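Local coordinates for GTP-sensing transcriptional pleiotropic repressor CodY (Clostridioides difficile, PDB 5N0L), which probably represses transcription in response to nutrient supply, sensing branched-chain amino acids such as isoleucine through its GAF domain, at residues 27-32 and 152-157; 45-50 and 75-80; 61-66 and 133-138; 89-94 and 146-151. One frame throughout, in Å; residues are numbered along the deposited sequence. Where two conformers were deposited one is given.

From the N terminus, 27-32 comes first and meets 152-157 near the C-terminal end, so contact 1 closes a loop holding all the others. Contact 2 joins 45-50 to 75-80, and contact 3 (61-66 with 133-138) crosses it, since 61-66 lies inside that loop and 133-138 beyond it. Contact 4 (89-94 with 146-151) crosses contact 3 in turn and follows contact 2 in series. Contacts 2 and 3 line the isoleucine site and meet where the Y45 hydroxyl approaches the backbone at S65. Contacts 1 and 4 both use helix 141-158, binding it to the start of helix 30-40 and to the edge of the five-stranded sheet.

Contact 1 of 4, residues 27-32 and 152-157; sequences VSFDLL and TVVGLE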
loop_
_atom_site.group_PDB
_atom_site.type_symbol
_atom_site.label_atom_id
_atom_site.label_comp_id
_atom_site.label_asym_id
_atom_site.label_seq_id
_atom_site.Cartn_x
_atom_site.Cartn_y
_atom_site.Cartn_z
ATOM N N VAL A 27 -12.629 7.337 1.253
ATOM C CA VAL A 27 -13.205 5.987 1.031
ATOM C C VAL A 27 -14.669 6.031 1.392
ATOM O O VAL A 27 -15.018 6.574 2.378
ATOM C CB VAL A 27 -12.505 4.936 1.869
ATOM C CG1 VAL A 27 -12.436 5.414 3.296
ATOM C CG2 VAL A 27 -13.210 3.580 1.748
ATOM N N SER A 28 -15.500 5.529 0.505
ATOM C CA SER A 28 -16.930 5.485 0.683
ATOM C C SER A 28 -17.372 4.040 0.924
ATOM O O SER A 28 -16.846 3.195 0.326
ATOM C CB SER A 28 -17.558 5.904 -0.602
ATOM O OG SER A 28 -18.913 5.976 -0.531
ATOM N N PHE A 29 -18.323 3.901 1.820
ATOM C CA PHE A 29 -18.969 2.653 2.171
ATOM C C PHE A 29 -20.418 2.757 1.725
ATOM O O PHE A 29 -21.285 2.143 2.280
ATOM C CB PHE A 29 -18.805 2.388 3.654
ATOM C CG PHE A 29 -17.415 2.076 4.031
ATOM C CD1 PHE A 29 -16.896 0.826 3.833
ATOM C CD2 PHE A 29 -16.560 3.088 4.467
ATOM C CE1 PHE A 29 -15.592 0.554 4.120
ATOM C CE2 PHE A 29 -15.276 2.809 4.776
ATOM C CZ PHE A 29 -14.776 1.543 4.614
ATOM N N ASP A 30 -20.685 3.548 0.703
ATOM C CA ASP A 30 -22.046 3.662 0.195
ATOM C C ASP A 30 -22.588 2.296 -0.333
ATOM O O ASP A 30 -23.769 2.049 -0.180
ATOM C CB ASP A 30 -22.169 4.725 -0.893
ATOM C CG ASP A 30 -22.328 6.122 -0.320
ATOM O OD1 ASP A 30 -22.455 6.321 0.878
ATOM O OD2 ASP A 30 -22.215 7.079 -1.124
ATOM N N LEU A 31 -21.743 1.485 -0.944
ATOM C CA LEU A 31 -22.190 0.202 -1.543
ATOM C C LEU A 31 -22.546 -0.755 -0.395
ATOM O O LEU A 31 -23.673 -1.336 -0.438
ATOM C CB LEU A 31 -21.153 -0.385 -2.439
ATOM C CG LEU A 31 -20.884 0.433 -3.734
ATOM C CD1 LEU A 31 -19.529 -0.007 -4.249
ATOM C CD2 LEU A 31 -22.013 0.196 -4.719
ATOM N N LEU A 32 -21.754 -0.787 0.632
ATOM C CA LEU A 32 -22.139 -1.704 1.797
ATOM C C LEU A 32 -23.361 -1.133 2.465
ATOM O O LEU A 32 -24.294 -1.862 2.872
ATOM C CB LEU A 32 -20.992 -1.800 2.762
ATOM C CG LEU A 32 -21.218 -2.586 4.109
ATOM C CD1 LEU A 32 -21.708 -3.983 3.745
ATOM C CD2 LEU A 32 -19.982 -2.667 4.953
ATOM N N THR A 152 -17.469 -5.019 11.450
ATOM C CA THR A 152 -16.158 -5.524 11.489
ATOM C C THR A 152 -15.436 -5.396 10.118
ATOM O O THR A 152 -14.242 -5.056 10.078
ATOM C CB THR A 152 -16.216 -7.036 11.958
ATOM O OG1 THR A 152 -16.704 -7.018 13.300
ATOM C CG2 THR A 152 -14.900 -7.647 11.959
ATOM N N VAL A 153 -16.144 -5.658 9.030
ATOM C CA VAL A 153 -15.553 -5.513 7.712
ATOM C C VAL A 153 -15.179 -3.995 7.442
ATOM O O VAL A 153 -14.024 -3.735 6.965
ATOM C CB VAL A 153 -16.500 -5.991 6.627
ATOM C CG1 VAL A 153 -16.101 -5.512 5.220
ATOM C CG2 VAL A 153 -16.480 -7.495 6.652
ATOM N N VAL A 154 -16.049 -3.117 7.814
ATOM C CA VAL A 154 -15.679 -1.618 7.721
ATOM C C VAL A 154 -14.387 -1.349 8.494
ATOM O O VAL A 154 -13.412 -0.763 7.905
ATOM C CB VAL A 154 -16.809 -0.675 8.141
ATOM C CG1 VAL A 154 -16.306 0.855 8.094
ATOM C CG2 VAL A 154 -18.044 -0.804 7.294
ATOM N N GLY A 155 -14.293 -1.874 9.736
ATOM C CA GLY A 155 -13.067 -1.828 10.512
ATOM C C GLY A 155 -11.773 -2.296 9.856
ATOM O O GLY A 155 -10.719 -1.646 9.976
ATOM N N LEU A 156 -11.872 -3.382 9.099
ATOM C CA LEU A 156 -10.795 -3.957 8.383
ATOM C C LEU A 156 -10.363 -3.112 7.219
ATOM O O LEU A 156 -9.229 -3.239 6.742
ATOM C CB LEU A 156 -11.158 -5.345 7.788
ATOM C CG LEU A 156 -11.308 -6.452 8.824
ATOM C CD1 LEU A 156 -11.820 -7.641 8.036
ATOM C CD2 LEU A 156 -10.001 -6.853 9.461
ATOM N N GLU A 157 -11.325 -2.368 6.706
ATOM C CA GLU A 157 -11.133 -1.599 5.459
ATOM C C GLU A 157 -10.720 -0.166 5.729
ATOM O O GLU A 157 -10.199 0.482 4.799
ATOM C CB GLU A 157 -12.374 -1.604 4.605
ATOM C CG GLU A 157 -12.680 -2.949 3.977
ATOM C CD GLU A 157 -11.721 -3.396 2.899
ATOM O OE1 GLU A 157 -11.730 -4.644 2.781
ATOM O OE2 GLU A 157 -11.025 -2.546 2.189
#
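E157 N is shared between V154 O, at 2.9 Å, and, weakly, V153 O near the end of helix 141-158, and the side chains of V154 and E157 receive the F29 ring. V154 CG1 sits over the centre of one ring face, 3.9 Å from the centroid and 12° off the normal, a well-formed CH-pi contact. E157 meets the same ring differently: its CB lies in the ring plane at the edge, 3.9 Å from F29 CE1, while in one of its two conformers the bent chain carries the carboxylate away. With chi1 of V154 at 177°, CG1 is anti to the backbone N and faces the ring; CG2 touches L32 CD2 at 3.6 Å and also lies near the ring rim at F29 CD1. One valine thus fills the angle between an aromatic face and a leucine methyl, and the contact across the segments is wholly apolar. S28 OG accepts from D30 N at 3.2 Å in an ST turn that leads into helix 30-40, with F29 at its N-cap position. F29 also touches I158 of helix 141-158, and L32 leans on S150. V46 CG1 of strand 43-48 packs against V154 CG1, so the sheet, helix 30-40 and helix 141-158 converge here, while S28 pairs with an antiparallel strand of a second subunit and carries the sheet across the interface.

Contact 2 of 4, residues 45-50 and 75-80; sequences YVVSAK and KKFSDE. With ILE (isoleucine), chain G.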
loop_
_atom_site.group_PDB
_atom_site.type_symbol
_atom_site.label_atom_id
_atom_site.label_comp_id
_atom_site.label_asym_id
_atom_site.label_seq_id
_atom_site.Cartn_x
_atom_site.Cartn_y
_atom_site.Cartn_z
ATOM N N TYR A 45 -26.121 4.423 8.489
ATOM C CA TYR A 45 -24.985 5.391 8.537
ATOM C C TYR A 45 -23.712 4.747 8.969
ATOM O O TYR A 45 -23.669 4.076 10.039
ATOM C CB TYR A 45 -25.362 6.459 9.489
ATOM C CG TYR A 45 -26.673 7.114 9.375
ATOM C CD1 TYR A 45 -27.858 6.571 9.999
ATOM C CD2 TYR A 45 -26.867 8.324 8.726
ATOM C CE1 TYR A 45 -29.037 7.145 9.966
ATOM C CE2 TYR A 45 -28.082 8.945 8.681
ATOM C CZ TYR A 45 -29.191 8.423 9.300
ATOM O OH TYR A 45 -30.427 9.025 9.284
ATOM N N VAL A 46 -22.652 4.873 8.138
ATOM C CA VAL A 46 -21.335 4.442 8.521
ATOM C C VAL A 46 -20.605 5.741 8.883
ATOM O O VAL A 46 -20.413 6.521 7.967
ATOM C CB VAL A 46 -20.674 3.765 7.377
ATOM C CG1 VAL A 46 -19.293 3.367 7.694
ATOM C CG2 VAL A 46 -21.462 2.466 6.976
ATOM N N VAL A 47 -20.212 5.878 10.131
ATOM C CA VAL A 47 -19.771 7.156 10.651
ATOM C C VAL A 47 -18.387 6.989 11.261
ATOM O O VAL A 47 -18.157 6.157 12.165
ATOM C CB VAL A 47 -20.745 7.648 11.766
ATOM C CG1 VAL A 47 -20.300 9.084 12.172
ATOM C CG2 VAL A 47 -22.171 7.745 11.284
ATOM N N SER A 48 -17.371 7.806 10.839
ATOM C CA SER A 48 -16.071 7.701 11.425
ATOM C C SER A 48 -16.120 8.174 12.909
ATOM O O SER A 48 -17.100 8.813 13.349
ATOM C CB SER A 48 -15.047 8.604 10.621
ATOM O OG SER A 48 -15.369 9.939 10.960
ATOM N N ALA A 49 -15.051 7.875 13.667
ATOM C CA ALA A 49 -14.989 8.248 15.098
ATOM C C ALA A 49 -15.151 9.773 15.243
ATOM O O ALA A 49 -15.763 10.288 16.175
ATOM C CB ALA A 49 -13.764 7.694 15.789
ATOM N N LYS A 50 -14.571 10.497 14.258
ATOM C CA LYS A 50 -14.751 12.000 14.228
ATOM C C LYS A 50 -16.029 12.572 13.633
ATOM O O LYS A 50 -16.250 13.813 13.540
ATOM C CB LYS A 50 -13.493 12.528 13.524
ATOM C CG LYS A 50 -12.272 12.311 14.360
ATOM C CD LYS A 50 -11.019 12.961 13.795
ATOM C CE LYS A 50 -10.355 12.001 12.869
ATOM N NZ LYS A 50 -9.559 11.007 13.657
ATOM N N LYS A 75 -20.333 15.704 4.581
ATOM C CA LYS A 75 -21.405 15.066 5.310
ATOM C C LYS A 75 -20.916 14.525 6.661
ATOM O O LYS A 75 -19.895 13.848 6.770
ATOM C CB LYS A 75 -21.978 13.974 4.478
ATOM C CG LYS A 75 -22.637 14.423 3.196
ATOM C CD LYS A 75 -23.241 13.190 2.475
ATOM C CE LYS A 75 -23.462 13.392 0.992
ATOM N NZ LYS A 75 -23.888 14.769 0.683
ATOM N N LYS A 76 -21.637 14.875 7.699
ATOM C CA LYS A 76 -21.249 14.517 9.069
ATOM C C LYS A 76 -22.478 14.389 9.964
ATOM O O LYS A 76 -23.594 14.773 9.620
ATOM C CB LYS A 76 -20.307 15.538 9.725
ATOM C CG LYS A 76 -20.893 16.934 9.742
ATOM C CD LYS A 76 -19.825 17.963 10.113
ATOM C CE LYS A 76 -20.583 19.182 10.567
ATOM N NZ LYS A 76 -19.754 20.419 10.873
ATOM N N PHE A 77 -22.232 13.811 11.138
ATOM C CA PHE A 77 -23.147 13.989 12.291
ATOM C C PHE A 77 -22.780 15.268 13.060
ATOM O O PHE A 77 -21.605 15.722 13.065
ATOM C CB PHE A 77 -23.145 12.804 13.283
ATOM C CG PHE A 77 -24.046 11.634 12.873
ATOM C CD1 PHE A 77 -24.784 11.566 11.717
ATOM C CD2 PHE A 77 -23.992 10.555 13.732
ATOM C CE1 PHE A 77 -25.610 10.418 11.406
ATOM C CE2 PHE A 77 -24.813 9.444 13.423
ATOM C CZ PHE A 77 -25.550 9.378 12.291
ATOM N N SER A 78 -23.746 15.779 13.748
ATOM C CA SER A 78 -23.572 16.957 14.634
ATOM C C SER A 78 -22.557 16.554 15.687
ATOM O O SER A 78 -22.270 15.380 15.877
ATOM C CB SER A 78 -24.846 17.357 15.327
ATOM O OG SER A 78 -25.244 16.316 16.317
ATOM N N ASP A 79 -21.904 17.497 16.294
ATOM C CA ASP A 79 -20.990 17.189 17.326
ATOM C C ASP A 79 -21.647 16.390 18.482
ATOM O O ASP A 79 -21.011 15.519 19.024
ATOM C CB ASP A 79 -20.337 18.471 17.896
ATOM C CG ASP A 79 -19.187 18.119 18.881
ATOM O OD1 ASP A 79 -18.113 17.445 18.507
ATOM O OD2 ASP A 79 -19.346 18.513 20.028
ATOM N N GLU A 80 -22.862 16.743 18.875
ATOM C CA GLU A 80 -23.563 16.038 19.971
ATOM C C GLU A 80 -23.765 14.562 19.589
ATOM O O GLU A 80 -23.507 13.677 20.444
ATOM C CB GLU A 80 -24.875 16.709 20.254
ATOM C CG GLU A 80 -25.784 16.019 21.259
ATOM C CD GLU A 80 -26.558 16.942 22.153
ATOM O OE1 GLU A 80 -27.229 17.801 21.587
ATOM O OE2 GLU A 80 -26.572 16.753 23.414
HETATM N N ILE G . -32.429 10.415 12.491
HETATM C CA ILE G . -31.843 9.054 12.303
HETATM C C ILE G . -32.772 8.213 11.465
HETATM O O ILE G . -33.956 8.141 11.789
HETATM C CB ILE G . -31.565 8.415 13.647
HETATM C CG1 ILE G . -30.468 9.217 14.363
HETATM C CG2 ILE G . -31.019 7.038 13.472
HETATM C CD1 ILE G . -29.056 8.975 13.863
HETATM O OXT ILE G . -32.322 7.722 10.452
#
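F77 plays two roles in one aromatic group: its edge points at the face of Y45, while one of its own faces is taken by V47. The ring pair is T-shaped, with centroids 5.3 Å apart and planes at 64°. F77 CE1 comes to 3.6 Å from Y45 CD2, and F77 CZ stands above the Y45 plane, offset toward the rim. V47 CG2 lies over the F77 ring 4.0 Å from its centroid, a CH-pi contact also displaced from the ring centre. The valine reaches it because CG1 is anti to the backbone N (chi1 -174°), which leaves CG2 beside that N and turned to the ring. Y45 in turn works by its other end. The hydroxyl OH donates to the carboxylate oxygen OXT of the bound isoleucine at 2.6 Å, with OXT in the plane of the tyrosine ring at its edge. It also bonds S65 N, so two groups meet the hydroxyl. F77 CZ closes on the ligand's CD1 at 3.9 Å, so Y45 serves the carboxylate and F77 the aliphatic tip. Y45 and V47 alternate with V46 along strand 43-48, which is flanked by strands 53-57 and 125-134, and the segment 75-80 runs from strand 75-76 over this face of the sheet into helix 79-85, where S78 OG, at the N-cap position, accepts from Y81 N.

Contact 3 of 4, residues 61-66 and 133-138; sequences VQDSSV and SRYSNS. With ILE (isoleucine), chain G.
The isoleucine pocket draws on both segments, and beside the ligand D63 and Y135 are joined by a single very short bond. Y135 OH donates to D63 OD2 at 2.5 Å, the two side chains arriving from opposite directions with carboxylate and ring planes 59° apart. The same OD2 forms a salt bridge with K113, itself hydrogen-bonded to the ligand, so this carboxylate oxygen is held by a hydroxyl and an ammonium group, a setting that would favour its negative form. Y135, which is not among the pocket residues, is thus placed to position D63 as a second-shell residue. D63 meets the isoleucine through its backbone: D63 O accepts from the ligand N at 2.7 Å, and S65 OG accepts from the same N, also at 2.7 Å. E107 OE1, outside this loop, is the third acceptor for the amino group. S133, on strand 125-134, packs its CB against the ligand CG2 at 3.6 Å. An ammonium group gripped by backbone, hydroxyl and carboxylate oxygens, with hydrophobic walls around the side chain, is consistent with an amino acid pocket in a GAF domain.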
loop_
_atom_site.group_PDB
_atom_site.type_symbol
_atom_site.label_atom_id
_atom_site.label_comp_id
_atom_site.label_asym_id
_atom_site.label_seq_id
_atom_site.Cartn_x
_atom_site.Cartn_y
_atom_site.Cartn_z
ATOM N N VAL A 61 -36.010 8.955 3.741
ATOM C CA VAL A 61 -35.157 10.174 3.449
ATOM C C VAL A 61 -35.391 11.347 4.415
ATOM O O VAL A 61 -34.410 12.031 4.854
ATOM C CB VAL A 61 -35.299 10.582 1.965
ATOM C CG1 VAL A 61 -34.591 11.961 1.674
ATOM C CG2 VAL A 61 -34.726 9.549 0.989
ATOM N N GLN A 62 -36.633 11.521 4.850
ATOM C CA GLN A 62 -37.001 12.621 5.727
ATOM C C GLN A 62 -36.385 12.562 7.088
ATOM O O GLN A 62 -36.357 13.560 7.793
ATOM C CB GLN A 62 -38.524 12.833 5.816
ATOM C CG GLN A 62 -39.182 13.173 4.468
ATOM C CD GLN A 62 -38.866 14.599 4.008
ATOM O OE1 GLN A 62 -38.157 14.834 2.993
ATOM N NE2 GLN A 62 -39.386 15.576 4.761
ATOM N N ASP A 63 -35.989 11.362 7.557
ATOM C CA ASP A 63 -35.392 11.189 8.846
ATOM C C ASP A 63 -33.885 11.252 8.922
ATOM O O ASP A 63 -33.312 11.002 9.978
ATOM C CB ASP A 63 -35.830 9.675 9.350
ATOM C CG ASP A 63 -37.316 9.518 9.471
ATOM O OD1 ASP A 63 -38.068 10.503 9.359
ATOM O OD2 ASP A 63 -37.718 8.328 9.792
ATOM N N SER A 64 -33.207 11.717 7.827
ATOM C CA SER A 64 -31.739 11.754 7.828
ATOM C C SER A 64 -31.226 12.682 8.889
ATOM O O SER A 64 -31.769 13.771 9.041
ATOM C CB SER A 64 -31.225 12.201 6.500
ATOM O OG SER A 64 -29.829 12.225 6.623
ATOM N N SER A 65 -30.229 12.259 9.618
ATOM C CA SER A 65 -29.539 13.139 10.592
ATOM C C SER A 65 -28.225 13.726 10.012
ATOM O O SER A 65 -27.423 14.222 10.761
ATOM C CB SER A 65 -29.223 12.408 11.901
ATOM O OG SER A 65 -30.426 12.226 12.609
ATOM N N VAL A 66 -27.989 13.485 8.743
ATOM C CA VAL A 66 -26.764 13.963 8.067
ATOM C C VAL A 66 -26.898 15.462 7.943
ATOM O O VAL A 66 -27.949 16.026 7.669
ATOM C CB VAL A 66 -26.559 13.372 6.680
ATOM C CG1 VAL A 66 -25.287 13.883 6.073
ATOM C CG2 VAL A 66 -26.344 11.834 6.676
ATOM N N SER A 133 -31.430 2.080 11.455
ATOM C CA SER A 133 -32.690 2.562 11.990
ATOM C C SER A 133 -33.872 2.320 11.105
ATOM O O SER A 133 -33.770 2.439 9.917
ATOM C CB SER A 133 -32.581 4.018 12.336
ATOM O OG SER A 133 -33.732 4.563 12.944
ATOM N N ARG A 134 -35.015 1.848 11.681
ATOM C CA ARG A 134 -36.169 1.546 10.885
ATOM C C ARG A 134 -37.449 1.599 11.740
ATOM O O ARG A 134 -37.421 1.582 12.987
ATOM C CB ARG A 134 -36.014 0.189 10.162
ATOM C CG ARG A 134 -36.137 -0.967 11.200
ATOM C CD ARG A 134 -35.801 -2.221 10.484
ATOM N NE ARG A 134 -35.986 -3.456 11.339
ATOM C CZ ARG A 134 -35.513 -4.639 10.992
ATOM N NH1 ARG A 134 -34.881 -4.858 9.855
ATOM N NH2 ARG A 134 -35.804 -5.736 11.820
ATOM N N TYR A 135 -38.547 1.716 11.072
ATOM C CA TYR A 135 -39.869 1.764 11.695
ATOM C C TYR A 135 -40.329 0.265 11.842
ATOM O O TYR A 135 -39.814 -0.615 11.189
ATOM C CB TYR A 135 -40.918 2.425 10.834
ATOM C CG TYR A 135 -40.680 4.020 10.742
ATOM C CD1 TYR A 135 -41.135 4.799 11.744
ATOM C CD2 TYR A 135 -39.990 4.544 9.719
ATOM C CE1 TYR A 135 -40.933 6.169 11.795
ATOM C CE2 TYR A 135 -39.798 5.920 9.697
ATOM C CZ TYR A 135 -40.227 6.706 10.737
ATOM O OH TYR A 135 -40.008 8.090 10.747
ATOM N N SER A 136 -41.257 0.158 12.750
ATOM C CA SER A 136 -42.246 -1.036 12.799
ATOM C C SER A 136 -41.628 -2.303 13.415
ATOM O O SER A 136 -42.267 -2.912 14.285
ATOM C CB SER A 136 -42.861 -1.288 11.424
ATOM O OG SER A 136 -43.978 -2.238 11.412
ATOM N N ASN A 137 -40.514 -2.766 12.951
ATOM C CA ASN A 137 -39.835 -4.007 13.395
ATOM C C ASN A 137 -38.600 -3.826 14.199
ATOM O O ASN A 137 -37.561 -3.335 13.698
ATOM C CB ASN A 137 -39.593 -4.930 12.185
ATOM C CG ASN A 137 -40.939 -5.439 11.557
ATOM O OD1 ASN A 137 -41.781 -6.096 12.249
ATOM N ND2 ASN A 137 -41.130 -5.167 10.250
ATOM N N SER A 138 -38.560 -4.401 15.398
ATOM C CA SER A 138 -37.348 -4.512 16.109
ATOM C C SER A 138 -36.332 -5.398 15.384
ATOM O O SER A 138 -36.696 -6.244 14.521
ATOM C CB SER A 138 -37.635 -5.067 17.494
ATOM O OG SER A 138 -38.366 -6.301 17.290
HETATM N N ILE G . -32.429 10.415 12.491
HETATM C CA ILE G . -31.843 9.054 12.303
HETATM C C ILE G . -32.772 8.213 11.465
HETATM O O ILE G . -33.956 8.141 11.789
HETATM C CB ILE G . -31.565 8.415 13.647
HETATM C CG1 ILE G . -30.468 9.217 14.363
HETATM C CG2 ILE G . -31.019 7.038 13.472
HETATM C CD1 ILE G . -29.056 8.975 13.863
HETATM O OXT ILE G . -32.322 7.722 10.452
#

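Contact 4 of 4, residues 89-94 and 146-151; sequences DETLEN and IAEYSA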
loop_
_atom_site.group_PDB
_atom_site.type_symbol
_atom_site.label_atom_id
_atom_site.label_comp_id
_atom_site.label_asym_id
_atom_site.label_seq_id
_atom_site.Cartn_x
_atom_site.Cartn_y
_atom_site.Cartn_z
ATOM N N ASP A 89 -20.041 1.356 24.063
ATOM C CA ASP A 89 -18.857 0.494 23.819
ATOM C C ASP A 89 -19.133 -0.926 23.330
ATOM O O ASP A 89 -18.225 -1.611 22.961
ATOM C CB ASP A 89 -17.942 0.425 25.052
ATOM C CG ASP A 89 -18.499 -0.448 26.175
ATOM O OD1 ASP A 89 -19.736 -0.541 26.379
ATOM O OD2 ASP A 89 -17.659 -1.067 26.851
ATOM N N GLU A 90 -20.391 -1.317 23.358
ATOM C CA GLU A 90 -20.892 -2.600 22.824
ATOM C C GLU A 90 -22.151 -2.332 22.059
ATOM O O GLU A 90 -22.802 -1.357 22.334
ATOM C CB GLU A 90 -21.344 -3.528 23.982
ATOM C CG GLU A 90 -20.416 -3.740 25.078
ATOM C CD GLU A 90 -20.942 -4.872 25.932
ATOM O OE1 GLU A 90 -20.300 -5.935 25.894
ATOM O OE2 GLU A 90 -22.020 -4.700 26.575
ATOM N N THR A 91 -22.550 -3.247 21.160
ATOM C CA THR A 91 -23.762 -3.082 20.478
ATOM C C THR A 91 -24.910 -2.675 21.381
ATOM O O THR A 91 -25.214 -3.281 22.447
ATOM C CB THR A 91 -24.090 -4.297 19.616
ATOM O OG1 THR A 91 -23.077 -4.510 18.649
ATOM C CG2 THR A 91 -25.442 -4.110 18.908
ATOM N N LEU A 92 -25.578 -1.618 20.973
ATOM C CA LEU A 92 -26.790 -1.139 21.586
ATOM C C LEU A 92 -27.938 -1.446 20.670
ATOM O O LEU A 92 -28.115 -0.862 19.560
ATOM C CB LEU A 92 -26.679 0.347 21.853
ATOM C CG LEU A 92 -27.908 0.909 22.561
ATOM C CD1 LEU A 92 -28.193 0.305 23.961
ATOM C CD2 LEU A 92 -27.762 2.415 22.702
ATOM N N GLU A 93 -28.802 -2.423 21.082
ATOM C CA GLU A 93 -29.859 -2.814 20.149
ATOM C C GLU A 93 -31.177 -2.303 20.509
ATOM O O GLU A 93 -31.528 -2.257 21.680
ATOM C CB GLU A 93 -29.934 -4.303 19.867
ATOM C CG GLU A 93 -30.187 -5.205 20.974
ATOM C CD GLU A 93 -30.984 -6.469 20.539
ATOM O OE1 GLU A 93 -31.237 -6.886 19.357
ATOM O OE2 GLU A 93 -31.429 -7.048 21.476
ATOM N N ASN A 94 -31.947 -1.942 19.488
ATOM C CA ASN A 94 -33.339 -1.555 19.637
ATOM C C ASN A 94 -33.594 -0.438 20.575
ATOM O O ASN A 94 -34.470 -0.473 21.394
ATOM C CB ASN A 94 -34.231 -2.820 20.014
ATOM C CG ASN A 94 -34.252 -3.818 18.948
ATOM O OD1 ASN A 94 -34.115 -5.075 19.187
ATOM N ND2 ASN A 94 -34.446 -3.334 17.746
ATOM N N ILE A 146 -25.602 -9.802 11.033
ATOM C CA ILE A 146 -25.298 -9.138 9.716
ATOM C C ILE A 146 -24.658 -7.772 10.046
ATOM O O ILE A 146 -23.631 -7.414 9.488
ATOM C CB ILE A 146 -26.504 -8.978 8.837
ATOM C CG1 ILE A 146 -26.983 -10.426 8.418
ATOM C CG2 ILE A 146 -26.233 -8.097 7.612
ATOM C CD1 ILE A 146 -28.315 -10.386 7.816
ATOM N N ALA A 147 -25.252 -7.092 10.958
ATOM C CA ALA A 147 -24.694 -5.726 11.366
ATOM C C ALA A 147 -23.351 -5.794 11.937
ATOM O O ALA A 147 -22.451 -4.954 11.589
ATOM C CB ALA A 147 -25.582 -5.009 12.282
ATOM N N GLU A 148 -23.070 -6.737 12.817
ATOM C CA GLU A 148 -21.832 -6.828 13.438
ATOM C C GLU A 148 -20.696 -7.291 12.553
ATOM O O GLU A 148 -19.530 -6.748 12.676
ATOM C CB GLU A 148 -21.880 -7.627 14.734
ATOM C CG GLU A 148 -22.682 -6.906 15.785
ATOM C CD GLU A 148 -22.666 -7.522 17.151
ATOM O OE1 GLU A 148 -21.910 -8.522 17.358
ATOM O OE2 GLU A 148 -23.405 -6.948 18.001
ATOM N N TYR A 149 -20.946 -8.269 11.670
ATOM C CA TYR A 149 -19.948 -8.660 10.816
ATOM C C TYR A 149 -19.695 -7.499 9.778
ATOM O O TYR A 149 -18.525 -7.305 9.417
ATOM C CB TYR A 149 -20.062 -10.011 10.166
ATOM C CG TYR A 149 -20.747 -10.178 8.943
ATOM C CD1 TYR A 149 -20.176 -9.789 7.682
ATOM C CD2 TYR A 149 -21.929 -10.950 8.918
ATOM C CE1 TYR A 149 -20.812 -10.078 6.515
ATOM C CE2 TYR A 149 -22.558 -11.210 7.754
ATOM C CZ TYR A 149 -21.991 -10.826 6.551
ATOM O OH TYR A 149 -22.652 -11.127 5.410
ATOM N N SER A 150 -20.736 -6.837 9.362
ATOM C CA SER A 150 -20.565 -5.694 8.395
ATOM C C SER A 150 -19.759 -4.577 9.025
ATOM O O SER A 150 -18.811 -4.065 8.321
ATOM C CB SER A 150 -21.921 -5.186 7.981
ATOM O OG SER A 150 -22.626 -6.053 7.121
ATOM N N ALA A 151 -20.006 -4.274 10.279
ATOM C CA ALA A 151 -19.141 -3.308 11.047
ATOM C C ALA A 151 -17.723 -3.721 11.162
ATOM O O ALA A 151 -16.779 -2.918 10.985
ATOM C CB ALA A 151 -19.714 -3.001 12.406
#
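T91 and E148 carry this contact between them and account for the whole 74 Å² buried. The threonine OG1 donates to E148 OE2 at 2.5 Å, the side chains coming from opposite directions, one from the approach to strand 92-95 and one from helix 141-158. The hydroxyl does not approach within the carboxylate plane but from above it, 48° out of plane. E148 reaches T91 because its chain is extended beyond CG (chi2 -173°), which projects the carboxylate from the helix surface. T91 takes chi1 near -60°, placing OG1 beside its backbone N, with CG2 anti to that N yet still 3.6 Å from E148 OE2. The same OE2 has a second partner, a salt bridge to R13 of a neighbouring subunit, so OE2 joins T91 of its own chain to an arginine of another; the arginine would be expected to keep the carboxylate ionised. One turn before S150, I146 O accepts both S150 N and S150 OG, which reach it from opposite faces of the carbonyl plane. A147 and A151 pack on L132 and L130 of strand 125-134, T91 and A151 both touch V118, and Y149 stacks on Y149 of another subunit. A C-terminal helix lying against a five-stranded antiparallel sheet of order 2-1-5-4-3, here bonded near its edge strand, fits the GAF fold.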